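Local coordinates for peptidoglycan glycosyltransferase (Burkholderia ambifaria, PDB 5UY7), which belongs to the penicillin-binding proteins and is modelled here through the part whose fold is shared with the beta-lactamases, at residues A222-M226 and N259-T263; D264-G269 and G383-S389; S270-P274 and G460-T464; P338-W342 and L366-W372; A399-G404 and A431-R435. All coordinates share one frame; numbering follows the deposited sequence. Where two conformers were deposited one is given.

Contact 1 (A222-M226 and N259-T263)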
# COMPACT_ATOMS: atom_id res chain seq x y z
N ALA A 222 10.35 16.13 4.28
CA ALA A 222 10.27 15.86 2.85
C ALA A 222 8.96 15.13 2.60
O ALA A 222 8.30 14.65 3.52
CB ALA A 222 11.46 15.04 2.37
N GLY A 223 8.60 15.05 1.32
CA GLY A 223 7.44 14.26 0.93
C GLY A 223 7.67 13.64 -0.42
O GLY A 223 8.57 14.03 -1.18
N ALA A 224 6.83 12.65 -0.73
CA ALA A 224 6.89 11.96 -2.01
C ALA A 224 5.48 11.56 -2.41
O ALA A 224 4.64 11.24 -1.57
CB ALA A 224 7.78 10.72 -1.93
N ALA A 225 5.22 11.58 -3.72
CA ALA A 225 3.93 11.11 -4.22
C ALA A 225 4.10 10.54 -5.61
O ALA A 225 4.86 11.08 -6.42
CB ALA A 225 2.91 12.25 -4.26
N MET A 226 3.39 9.45 -5.90
CA MET A 226 3.39 8.99 -7.28
C MET A 226 2.01 8.44 -7.62
O MET A 226 1.26 8.00 -6.74
CB MET A 226 4.50 7.97 -7.58
CG MET A 226 4.42 6.63 -6.91
SD MET A 226 5.87 5.61 -7.34
CE MET A 226 5.43 4.95 -8.94
N ASN A 259 16.67 10.44 -6.27
CA ASN A 259 15.21 10.35 -6.37
C ASN A 259 14.73 9.50 -5.19
O ASN A 259 14.72 8.27 -5.25
CB ASN A 259 14.80 9.76 -7.71
CG ASN A 259 13.32 9.91 -7.99
OD1 ASN A 259 12.49 9.69 -7.11
ND2 ASN A 259 12.98 10.30 -9.22
N ARG A 260 14.33 10.18 -4.11
CA ARG A 260 14.04 9.49 -2.85
C ARG A 260 12.91 8.47 -2.98
O ARG A 260 12.89 7.48 -2.25
CB ARG A 260 13.72 10.50 -1.76
CG ARG A 260 14.87 11.46 -1.48
CD ARG A 260 14.60 12.34 -0.27
NE ARG A 260 13.43 13.21 -0.45
CZ ARG A 260 13.43 14.35 -1.13
NH1 ARG A 260 14.54 14.78 -1.72
NH2 ARG A 260 12.32 15.07 -1.22
N ILE A 261 11.96 8.71 -3.89
CA ILE A 261 10.90 7.73 -4.12
C ILE A 261 11.49 6.37 -4.47
O ILE A 261 10.94 5.33 -4.09
CB ILE A 261 9.95 8.21 -5.24
CG1 ILE A 261 9.18 9.44 -4.80
CG2 ILE A 261 8.99 7.09 -5.65
CD1 ILE A 261 8.19 9.94 -5.84
N LEU A 262 12.62 6.36 -5.17
CA LEU A 262 13.26 5.13 -5.59
C LEU A 262 14.41 4.70 -4.68
O LEU A 262 14.72 3.51 -4.61
CB LEU A 262 13.80 5.28 -7.01
CG LEU A 262 12.70 5.36 -8.07
CD1 LEU A 262 13.05 6.41 -9.11
CD2 LEU A 262 12.53 4.00 -8.72
N THR A 263 15.03 5.63 -3.97
CA THR A 263 16.25 5.30 -3.24
C THR A 263 16.04 5.12 -1.75
O THR A 263 16.79 4.37 -1.12
CB THR A 263 17.33 6.37 -3.47
OG1 THR A 263 16.88 7.63 -2.96
CG2 THR A 263 17.64 6.51 -4.96
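Ala224 and Ile261 make the tight centre of this strand-to-helix contact, where strand 222-229 receives the short helix 260-263 across its face. Ala224 CB meets Ile261 CG1 at 3.4 Å, closer than ordinary carbon packing. The small methyl of alanine suits a place where the backbones come near, Ala224 CA and Ile261 CA being 6.2 Å apart. Ile261 uses both branches. CG1 sits beside its own backbone N (chi1 -67°) and runs on extended, which brings Ile261 CD1 over the strand backbone to 3.6 Å from Ala225 O. On the other branch, Ile261 CG2 touches Met226 SD at 3.8 Å, the two side chains crossing at a slant. A beta-branched residue fills two successive positions on this face of the strand, Ala224 and Met226, in this way, while the flexible thioether of methionine adapts to the second of them.

The opposite end is looser and nearer solvent. The bend of Arg260 at chi3 (-62°) turns its guanidinium back over the beginning of the strand; Arg260 NH2 lies 3.7 Å from Ala222 CB and approaches Gly223 O only to 3.9 Å. The small residues Ala222 and Gly223 give the broad group room, and its polar end is bonded elsewhere, NH2 donating to Pro242 O.

Strand 222-229 is held on its two sides by strands 235-241 and 492-499, so the helix adds a layer on the sheet's face. Leu238 of strand 235-241 also touches Ile261, and helix 390-401 closes in through Leu390 on Ala224 and Phe391 on Met226.

Contact 2 (D264-G269 and G383-S389)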
# COMPACT_ATOMS: atom_id res chain seq x y z
N ASP A 264 15.04 5.76 -1.16
CA ASP A 264 14.86 5.71 0.29
C ASP A 264 13.99 4.53 0.68
O ASP A 264 12.90 4.33 0.13
CB ASP A 264 14.26 7.02 0.80
CG ASP A 264 15.26 8.17 0.77
OD1 ASP A 264 16.35 8.00 0.18
OD2 ASP A 264 14.96 9.23 1.34
N VAL A 265 14.47 3.73 1.64
CA VAL A 265 13.72 2.57 2.09
C VAL A 265 13.32 2.75 3.55
O VAL A 265 13.96 3.47 4.32
CB VAL A 265 14.48 1.24 1.89
CG1 VAL A 265 14.83 1.06 0.43
CG2 VAL A 265 15.71 1.19 2.76
N PHE A 266 12.24 2.06 3.91
CA PHE A 266 11.66 2.14 5.24
C PHE A 266 10.81 0.90 5.47
O PHE A 266 10.46 0.18 4.52
CB PHE A 266 10.79 3.40 5.40
CG PHE A 266 9.78 3.58 4.30
CD1 PHE A 266 10.12 4.26 3.14
CD2 PHE A 266 8.48 3.09 4.44
CE1 PHE A 266 9.19 4.43 2.13
CE2 PHE A 266 7.55 3.28 3.43
CZ PHE A 266 7.91 3.94 2.27
N GLU A 267 10.48 0.65 6.73
CA GLU A 267 9.58 -0.46 7.03
C GLU A 267 8.15 -0.07 6.65
O GLU A 267 7.66 0.98 7.08
CB GLU A 267 9.66 -0.83 8.51
CG GLU A 267 11.04 -1.36 8.92
CD GLU A 267 11.10 -1.75 10.38
OE1 GLU A 267 11.10 -0.85 11.25
OE2 GLU A 267 11.12 -2.96 10.67
N PRO A 268 7.47 -0.89 5.85
CA PRO A 268 6.15 -0.49 5.35
C PRO A 268 5.04 -0.51 6.39
O PRO A 268 4.00 0.12 6.17
CB PRO A 268 5.87 -1.53 4.25
CG PRO A 268 6.73 -2.73 4.66
CD PRO A 268 7.96 -2.14 5.25
N GLY A 269 5.20 -1.26 7.48
CA GLY A 269 4.16 -1.28 8.50
C GLY A 269 2.83 -1.79 7.97
O GLY A 269 2.76 -2.69 7.13
N GLY A 383 4.28 -5.76 8.61
CA GLY A 383 5.10 -4.78 7.91
C GLY A 383 6.39 -4.36 8.56
O GLY A 383 6.98 -3.36 8.14
N TYR A 384 6.88 -5.08 9.56
CA TYR A 384 8.14 -4.73 10.19
C TYR A 384 9.11 -5.89 10.06
O TYR A 384 8.70 -7.06 10.03
CB TYR A 384 7.93 -4.32 11.65
CG TYR A 384 7.06 -3.08 11.73
CD1 TYR A 384 7.59 -1.83 11.43
CD2 TYR A 384 5.71 -3.16 12.03
CE1 TYR A 384 6.81 -0.69 11.47
CE2 TYR A 384 4.91 -2.03 12.08
CZ TYR A 384 5.48 -0.79 11.79
OH TYR A 384 4.71 0.36 11.82
N GLY A 385 10.40 -5.57 9.98
CA GLY A 385 11.41 -6.58 9.71
C GLY A 385 11.73 -6.76 8.24
O GLY A 385 12.46 -7.71 7.90
N LEU A 386 11.18 -5.93 7.37
CA LEU A 386 11.59 -5.82 5.98
C LEU A 386 11.55 -4.34 5.62
O LEU A 386 10.89 -3.55 6.29
CB LEU A 386 10.68 -6.62 5.03
CG LEU A 386 9.28 -6.07 4.69
CD1 LEU A 386 8.62 -6.96 3.65
CD2 LEU A 386 8.38 -5.95 5.92
N SER A 387 12.26 -3.96 4.57
CA SER A 387 12.26 -2.57 4.13
C SER A 387 11.95 -2.49 2.64
O SER A 387 12.28 -3.40 1.87
CB SER A 387 13.59 -1.86 4.43
OG SER A 387 14.65 -2.46 3.73
N VAL A 388 11.29 -1.40 2.26
CA VAL A 388 10.78 -1.18 0.91
C VAL A 388 10.95 0.29 0.57
O VAL A 388 11.09 1.14 1.45
CB VAL A 388 9.29 -1.56 0.78
CG1 VAL A 388 9.05 -3.00 1.24
CG2 VAL A 388 8.44 -0.58 1.60
N SER A 389 10.90 0.60 -0.73
CA SER A 389 10.77 1.98 -1.18
C SER A 389 9.31 2.28 -1.46
O SER A 389 8.50 1.37 -1.65
CB SER A 389 11.59 2.24 -2.45
OG SER A 389 11.04 1.51 -3.53
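Phe266 and Val388 pair in a very short, weakly bonded antiparallel ribbon, a small element set apart from the main five-stranded sheet of this beta-lactamase-like fold. They form a hydrogen-bonded pair: Phe266 N gives to Val388 O and Val388 N to Phe266 O, both at 2.9 Å, and their side chains lie on the same face of the ribbon, beside Leu393 of helix 390-401.

Beyond the pair, Glu267 reaches across to the turn 383-385. Its CB rests near Gly383 O and Tyr384 CD1; CG passes Leu386 O at 3.4 Å; CD lies in the plane of the Tyr384 ring, at its edge, with the carboxylate turned almost at right angles to that ring (79°). OE1 stays by CD1 of the tyrosine, while Glu267 OE2 accepts from Gly385 N at 2.8 Å in a nearly straight bond (169°) on its anti side. An acidic chain of this length, extended past CG, can thus fasten the turn by its backbone.

Pro268 packs its ring against Leu386 CD2 and Val388 CG2. Gly383, with positive phi, ends helix 374-381 in a Schellman motif, and its missing side chain lets Gly269 come close. Tyr384 OH is hydrogen-bonded to Thr464 O, and Gly269 CA lies over the tyrosine ring, 3.9 Å from its centroid. Gly269 N donates to Gly383 O at 2.8 Å, from above the carbonyl plane.

Contact 3 (S270-P274 and G460-T464). With SO4 (sulfate ion), chain B.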
# COMPACT_ATOMS: atom_id res chain seq x y z
N SER A 270 1.74 -1.15 8.43
CA SER A 270 0.39 -1.66 8.15
C SER A 270 0.06 -1.73 6.67
O SER A 270 -0.89 -2.42 6.29
CB SER A 270 -0.65 -0.79 8.86
OG SER A 270 -0.49 -0.86 10.26
N ILE A 271 0.83 -1.06 5.81
CA ILE A 271 0.61 -1.15 4.37
C ILE A 271 0.77 -2.58 3.86
O ILE A 271 0.22 -2.92 2.81
CB ILE A 271 1.57 -0.16 3.67
CG1 ILE A 271 1.14 1.27 4.00
CG2 ILE A 271 1.62 -0.38 2.16
CD1 ILE A 271 2.22 2.32 3.71
N MET A 272 1.46 -3.43 4.61
CA MET A 272 1.61 -4.82 4.18
C MET A 272 0.44 -5.71 4.57
O MET A 272 0.36 -6.82 4.05
CB MET A 272 2.89 -5.44 4.75
CG MET A 272 4.16 -4.81 4.23
SD MET A 272 4.29 -4.74 2.43
CE MET A 272 4.29 -6.49 2.05
N LYS A 273 -0.43 -5.26 5.48
CA LYS A 273 -1.48 -6.16 5.96
C LYS A 273 -2.36 -6.68 4.82
O LYS A 273 -2.73 -7.87 4.86
CB LYS A 273 -2.30 -5.44 7.04
CG LYS A 273 -1.51 -5.26 8.33
CD LYS A 273 -2.14 -4.27 9.32
CE LYS A 273 -1.31 -4.25 10.59
NZ LYS A 273 -1.62 -3.09 11.52
N PRO A 274 -2.71 -5.90 3.80
CA PRO A 274 -3.50 -6.47 2.69
C PRO A 274 -2.80 -7.59 1.95
O PRO A 274 -3.48 -8.44 1.38
CB PRO A 274 -3.74 -5.26 1.78
CG PRO A 274 -3.74 -4.12 2.72
CD PRO A 274 -2.64 -4.42 3.68
N GLY A 460 -7.47 1.80 0.48
CA GLY A 460 -6.02 1.80 0.62
C GLY A 460 -5.64 1.55 2.07
O GLY A 460 -6.49 1.22 2.90
N LYS A 461 -4.35 1.73 2.35
CA LYS A 461 -3.82 1.49 3.68
C LYS A 461 -2.79 2.54 4.07
O LYS A 461 -1.95 2.93 3.25
CB LYS A 461 -3.15 0.12 3.80
CG LYS A 461 -4.05 -1.01 4.16
CD LYS A 461 -4.73 -0.81 5.50
CE LYS A 461 -3.81 -1.05 6.67
NZ LYS A 461 -4.49 -0.65 7.92
N SER A 462 -2.85 2.95 5.33
CA SER A 462 -1.82 3.78 5.93
C SER A 462 -0.76 2.91 6.59
O SER A 462 -1.01 1.75 6.96
CB SER A 462 -2.43 4.72 6.98
OG SER A 462 -2.89 3.99 8.10
N GLY A 463 0.43 3.47 6.74
CA GLY A 463 1.50 2.81 7.46
C GLY A 463 2.41 3.86 8.06
O GLY A 463 2.54 4.97 7.53
N THR A 464 3.05 3.51 9.18
CA THR A 464 3.97 4.42 9.84
C THR A 464 5.29 3.72 10.11
O THR A 464 5.32 2.57 10.55
CB THR A 464 3.39 4.94 11.17
OG1 THR A 464 3.22 3.85 12.07
CG2 THR A 464 2.05 5.61 10.94
S SO4 B . -0.77 2.82 11.18
O1 SO4 B . -0.64 3.66 9.99
O2 SO4 B . -2.18 2.62 11.50
O3 SO4 B . -0.10 3.50 12.29
O4 SO4 B . -0.14 1.52 11.00
O HOH W 1 2.26 0.91 10.30
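Lys461 folds twice, at chi2 (-60°) and chi3 (-76°), which carries its chain past Ser270 and slantwise across Pro274: Lys461 CE comes to 3.2 Å from Ser270 O, and Lys461 CG presses on Pro274 CG at a tight 3.4 Å. Ser270 keeps OG beside its own backbone N (chi1 -63°), where it receives a 2.8 Å hydrogen bond from Lys273 NZ, one turn further on. The spacing fits the SxxK pattern, with Lys461-Ser462-Gly463 as the K(T/S)G-type strand beside it, consistent with the active-site cleft of penicillin-binding proteins.

A sulfate, probably from the crystallisation liquor, occupies that cleft. Ser462 OG donates to its O1 at 3.0 Å. Its O4 is 2.5 Å from Ser270 OG, so short that the details of the bond are doubtful, and Thr464 OG1 reaches O3 only weakly. A water ties the two segments together as well, accepting from Ser270 N (2.8 Å) and Thr464 N (2.9 Å) and donating to the sulfate. Gly463 suits its place because Ile271 lies against the strand there, CG1 3.6 Å from Gly463 N.

Ser324 draws the two lysines into one polar network, its OG taking a bond from Lys461 NZ and its O one from Lys273 NZ, which also reaches Asn326. Strand 459-466 edges the five-stranded sheet next to strand 477-485, while Tyr397 of helix 390-401 and Leu438 of helix 428-442 pack on both Pro274 and Lys461.

Contact 4 (P338-W342 and L366-W372)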
# COMPACT_ATOMS: atom_id res chain seq x y z
N PRO A 338 6.96 -19.82 5.88
CA PRO A 338 7.91 -18.77 5.45
C PRO A 338 8.17 -18.77 3.96
O PRO A 338 8.16 -17.70 3.33
CB PRO A 338 9.17 -19.11 6.26
CG PRO A 338 8.64 -19.73 7.50
CD PRO A 338 7.43 -20.53 7.08
N GLU A 339 8.40 -19.94 3.36
CA GLU A 339 8.66 -19.99 1.93
C GLU A 339 7.49 -19.43 1.13
O GLU A 339 7.70 -18.75 0.11
CB GLU A 339 8.96 -21.43 1.50
CG GLU A 339 9.33 -21.55 0.03
CD GLU A 339 9.73 -22.96 -0.35
OE1 GLU A 339 9.44 -23.89 0.43
OE2 GLU A 339 10.34 -23.13 -1.42
N GLU A 340 6.26 -19.68 1.57
CA GLU A 340 5.09 -19.17 0.86
C GLU A 340 5.05 -17.65 0.91
O GLU A 340 4.81 -16.98 -0.10
CB GLU A 340 3.81 -19.75 1.45
CG GLU A 340 3.61 -21.21 1.12
CD GLU A 340 2.49 -21.86 1.90
OE1 GLU A 340 2.17 -21.40 3.02
OE2 GLU A 340 1.93 -22.86 1.40
N MET A 341 5.28 -17.08 2.10
CA MET A 341 5.22 -15.63 2.22
C MET A 341 6.39 -14.97 1.50
O MET A 341 6.21 -13.93 0.84
CB MET A 341 5.20 -15.23 3.70
CG MET A 341 3.96 -15.75 4.44
SD MET A 341 3.80 -15.05 6.10
CE MET A 341 3.43 -13.34 5.72
N TRP A 342 7.58 -15.56 1.58
CA TRP A 342 8.73 -15.02 0.87
C TRP A 342 8.50 -15.02 -0.64
O TRP A 342 8.84 -14.04 -1.32
CB TRP A 342 10.00 -15.82 1.21
CG TRP A 342 11.26 -15.27 0.59
CD1 TRP A 342 12.17 -14.44 1.19
CD2 TRP A 342 11.76 -15.52 -0.73
NE1 TRP A 342 13.19 -14.15 0.32
CE2 TRP A 342 12.96 -14.80 -0.87
CE3 TRP A 342 11.29 -16.26 -1.83
CZ2 TRP A 342 13.72 -14.81 -2.04
CZ3 TRP A 342 12.04 -16.28 -3.00
CH2 TRP A 342 13.24 -15.55 -3.09
N LEU A 366 14.98 -7.89 2.31
CA LEU A 366 14.10 -9.03 2.53
C LEU A 366 14.98 -10.19 2.98
O LEU A 366 15.84 -10.65 2.23
CB LEU A 366 13.32 -9.40 1.26
CG LEU A 366 12.38 -10.60 1.39
CD1 LEU A 366 11.29 -10.31 2.41
CD2 LEU A 366 11.78 -10.96 0.04
N ARG A 367 14.77 -10.64 4.20
CA ARG A 367 15.63 -11.68 4.72
C ARG A 367 15.26 -13.05 4.13
O ARG A 367 14.09 -13.31 3.84
CB ARG A 367 15.55 -11.71 6.24
CG ARG A 367 16.27 -10.51 6.84
CD ARG A 367 16.10 -10.38 8.35
NE ARG A 367 16.58 -11.55 9.06
CZ ARG A 367 15.78 -12.42 9.67
NH1 ARG A 367 16.29 -13.47 10.29
NH2 ARG A 367 14.47 -12.23 9.65
N PRO A 368 16.25 -13.91 3.91
CA PRO A 368 15.97 -15.22 3.30
C PRO A 368 15.06 -16.05 4.18
O PRO A 368 15.23 -16.12 5.40
CB PRO A 368 17.36 -15.85 3.17
CG PRO A 368 18.33 -14.72 3.26
CD PRO A 368 17.69 -13.71 4.16
N TRP A 369 14.10 -16.73 3.54
CA TRP A 369 13.02 -17.36 4.30
C TRP A 369 13.51 -18.52 5.16
O TRP A 369 12.91 -18.80 6.20
CB TRP A 369 11.90 -17.84 3.36
CG TRP A 369 12.28 -18.92 2.36
CD1 TRP A 369 12.63 -18.73 1.06
CD2 TRP A 369 12.29 -20.34 2.58
NE1 TRP A 369 12.88 -19.94 0.46
CE2 TRP A 369 12.67 -20.94 1.37
CE3 TRP A 369 12.01 -21.15 3.68
CZ2 TRP A 369 12.80 -22.32 1.23
CZ3 TRP A 369 12.14 -22.52 3.55
CH2 TRP A 369 12.52 -23.09 2.33
N LYS A 370 14.60 -19.18 4.77
CA LYS A 370 15.12 -20.25 5.62
C LYS A 370 15.60 -19.72 6.97
O LYS A 370 15.76 -20.50 7.91
CB LYS A 370 16.27 -20.98 4.93
CG LYS A 370 15.83 -21.98 3.87
CD LYS A 370 17.00 -22.84 3.45
CE LYS A 370 16.81 -23.44 2.07
NZ LYS A 370 15.79 -24.52 2.05
N SER A 371 15.82 -18.41 7.09
CA SER A 371 16.34 -17.80 8.30
C SER A 371 15.27 -17.18 9.19
O SER A 371 15.60 -16.69 10.27
CB SER A 371 17.38 -16.73 7.94
OG SER A 371 16.76 -15.63 7.30
N TRP A 372 14.00 -17.17 8.77
CA TRP A 372 12.96 -16.49 9.54
C TRP A 372 12.69 -17.22 10.85
O TRP A 372 12.41 -18.43 10.85
CB TRP A 372 11.66 -16.40 8.75
CG TRP A 372 11.67 -15.55 7.53
CD1 TRP A 372 12.75 -14.95 6.96
CD2 TRP A 372 10.54 -15.22 6.72
NE1 TRP A 372 12.36 -14.25 5.84
CE2 TRP A 372 11.01 -14.41 5.67
CE3 TRP A 372 9.18 -15.53 6.79
CZ2 TRP A 372 10.15 -13.90 4.69
CZ3 TRP A 372 8.34 -15.04 5.81
CH2 TRP A 372 8.83 -14.23 4.78
O HOH W 2 15.67 -12.69 0.48
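The first turn of helix 338-347 meets the following loop in a cluster of three tryptophans, Trp342 from the helix and Trp369 and Trp372 from the loop, which makes a 3-10 turn at 369-371 and leads on to helix 374-381. Trp369 lies alongside Glu339. With CG anti to its own backbone N (chi1 -176°), Glu339 runs extended over one indole face: CB stands above the six-membered ring, 3.6 Å from its centroid, and the carboxylate continues nearly parallel to the ring, Glu339 CD 3.5 Å from Trp369 CZ2. Lys370 CG lies over the other face of the same indole.

Trp342 brings CB to 3.5 Å from Trp369 CB, and Trp369 CD1 sits over a face of the Trp342 indole; the two five-membered rings are inclined at 58°, neither stacked nor perpendicular. Trp372 meets Met341 CB at its edge, CZ3 3.8 Å away, and Pro338 CB obliquely, 3.6 Å from CE3. Proline fits a helix's first turn, where its lack of an N-H costs nothing, and its ring adds apolar surface.

Two of the indole nitrogens find partners. Trp372 NE1 gives to Arg367 O at 2.8 Å, while Trp342 NE1 gives to a water (2.9 Å) that passes a bond on to Leu366 O. The direct meeting of helix and loop is therefore mainly one of carbon surfaces, and the polar link between them runs through water.

Contact 5 (A399-G404 and A431-R435)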
# COMPACT_ATOMS: atom_id res chain seq x y z
N ALA A 399 -0.89 -4.91 -8.16
CA ALA A 399 -1.33 -6.30 -8.21
C ALA A 399 -2.73 -6.44 -7.65
O ALA A 399 -3.54 -7.22 -8.16
CB ALA A 399 -0.36 -7.20 -7.45
N ILE A 400 -3.05 -5.68 -6.60
CA ILE A 400 -4.39 -5.74 -6.04
C ILE A 400 -5.37 -4.99 -6.93
O ILE A 400 -6.52 -5.39 -7.09
CB ILE A 400 -4.37 -5.17 -4.60
CG1 ILE A 400 -3.57 -6.11 -3.69
CG2 ILE A 400 -5.80 -4.95 -4.07
CD1 ILE A 400 -3.30 -5.52 -2.31
N ALA A 401 -4.91 -3.89 -7.55
CA ALA A 401 -5.78 -3.08 -8.39
C ALA A 401 -6.13 -3.78 -9.69
O ALA A 401 -7.28 -3.70 -10.15
CB ALA A 401 -5.12 -1.74 -8.69
N HIS A 402 -5.15 -4.42 -10.33
CA HIS A 402 -5.28 -4.99 -11.68
C HIS A 402 -5.58 -6.48 -11.63
O HIS A 402 -4.88 -7.30 -12.23
CB HIS A 402 -4.00 -4.70 -12.47
CG HIS A 402 -4.09 -4.99 -13.94
ND1 HIS A 402 -4.00 -3.99 -14.89
CD2 HIS A 402 -4.25 -6.14 -14.63
CE1 HIS A 402 -4.10 -4.52 -16.09
NE2 HIS A 402 -4.26 -5.83 -15.96
N ASP A 403 -6.61 -6.86 -10.87
CA ASP A 403 -7.15 -8.22 -10.87
C ASP A 403 -6.08 -9.27 -10.58
O ASP A 403 -6.11 -10.38 -11.13
CB ASP A 403 -7.86 -8.51 -12.18
CG ASP A 403 -9.18 -7.78 -12.30
OD1 ASP A 403 -9.54 -7.08 -11.33
OD2 ASP A 403 -9.84 -7.89 -13.35
N GLY A 404 -5.15 -8.95 -9.70
CA GLY A 404 -4.15 -9.90 -9.27
C GLY A 404 -2.85 -9.87 -10.05
O GLY A 404 -1.89 -10.53 -9.64
N ALA A 431 -7.98 -10.71 -5.56
CA ALA A 431 -7.78 -9.27 -5.68
C ALA A 431 -9.09 -8.52 -5.47
O ALA A 431 -9.12 -7.50 -4.78
CB ALA A 431 -7.18 -8.93 -7.05
N ARG A 432 -10.18 -9.05 -6.02
CA ARG A 432 -11.48 -8.40 -5.85
C ARG A 432 -11.91 -8.42 -4.39
O ARG A 432 -12.41 -7.41 -3.87
CB ARG A 432 -12.53 -9.09 -6.73
N GLU A 433 -11.71 -9.55 -3.71
CA GLU A 433 -12.05 -9.65 -2.29
C GLU A 433 -11.28 -8.62 -1.47
O GLU A 433 -11.84 -7.98 -0.58
CB GLU A 433 -11.76 -11.06 -1.77
CG GLU A 433 -12.76 -12.11 -2.23
CD GLU A 433 -12.34 -13.53 -1.90
OE1 GLU A 433 -11.13 -13.76 -1.65
OE2 GLU A 433 -13.21 -14.43 -1.87
N VAL A 434 -9.99 -8.45 -1.77
CA VAL A 434 -9.19 -7.52 -0.98
C VAL A 434 -9.55 -6.07 -1.32
O VAL A 434 -9.56 -5.22 -0.42
CB VAL A 434 -7.69 -7.83 -1.18
CG1 VAL A 434 -6.82 -6.77 -0.52
CG2 VAL A 434 -7.40 -9.19 -0.57
N ARG A 435 -9.89 -5.78 -2.57
CA ARG A 435 -10.32 -4.41 -2.89
C ARG A 435 -11.55 -4.04 -2.08
O ARG A 435 -11.66 -2.91 -1.58
CB ARG A 435 -10.58 -4.26 -4.39
CG ARG A 435 -9.29 -4.25 -5.24
CD ARG A 435 -9.51 -3.64 -6.63
NE ARG A 435 -10.56 -4.30 -7.40
CZ ARG A 435 -10.41 -5.43 -8.08
NH1 ARG A 435 -9.24 -6.06 -8.10
NH2 ARG A 435 -11.43 -5.92 -8.77
O HOH W 3 -9.96 -8.66 -9.49
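Arg435 holds the end of helix 390-401 by its backbone: NH1 donates to Ile400 O at 3.0 Å, with the oxygen almost in the guanidinium plane and the donor nearly in line with the C=O bond (167°). Carbonyls of a helix's last turn lack the usual partners from a following turn, and a positive group would probably also be favoured by the negative end of the helix dipole. The bend at chi3 (-56°) returns the guanidinium to this place. Asp403 adds a long salt bridge, OD1 to Arg435 NH2 at 3.4 Å, and a water bridges the same OD1 to Arg435 NH1, lying 3.0 Å from NH1. The remaining reach of the arginine goes elsewhere, NE giving to Pro488 O, so one side chain joins three parts of the chain.

Outward from the charges the packing is of small and branched groups. Ala431 CB fits into the turn after the helix, 3.3 Å from Gly404 N and 3.6 Å from Ile400 O, where the small methyl suits the close approach. Gly404 has positive phi, which glycine tolerates easily, and it lets the chain turn there. Ile400 CG2 touches Arg435 CG at 3.7 Å, and the side chains of Val434 and Ile400 cross at about a right angle, Val434 CG1 4.1 Å from Ile400 CG2.

Helices 390-401 and 428-442 meet here beside helix 273-282, whose Phe275 packs on Ile400 and Leu281 on Val434, while Met484 of strand 477-485 touches both Ile400 and Arg435.

In the fold
From the N terminus, contact 1 closes first, folding 259-263 back on the sheet strand 222-226. The chain then runs directly into contact 2, which touches contact 1 where Ser389 CB packs on Ile261 O. Before contact 2 closes at 383-389, contact 3 has opened at 270-274; the two cross and touch, Gly383 packing on Met272. Contact 4 closes a short loop lying within both larger ones, about 20 Å from contact 3 between centres. Contact 5 follows contact 2 yet falls inside the span of contact 3, which it meets through Pro274. Contacts 1 and 3 reach the five-stranded sheet, contact 5 joins two helices, and contact 4 binds a helix to its loop further out; contact 3 holds the probable serine-lysine site.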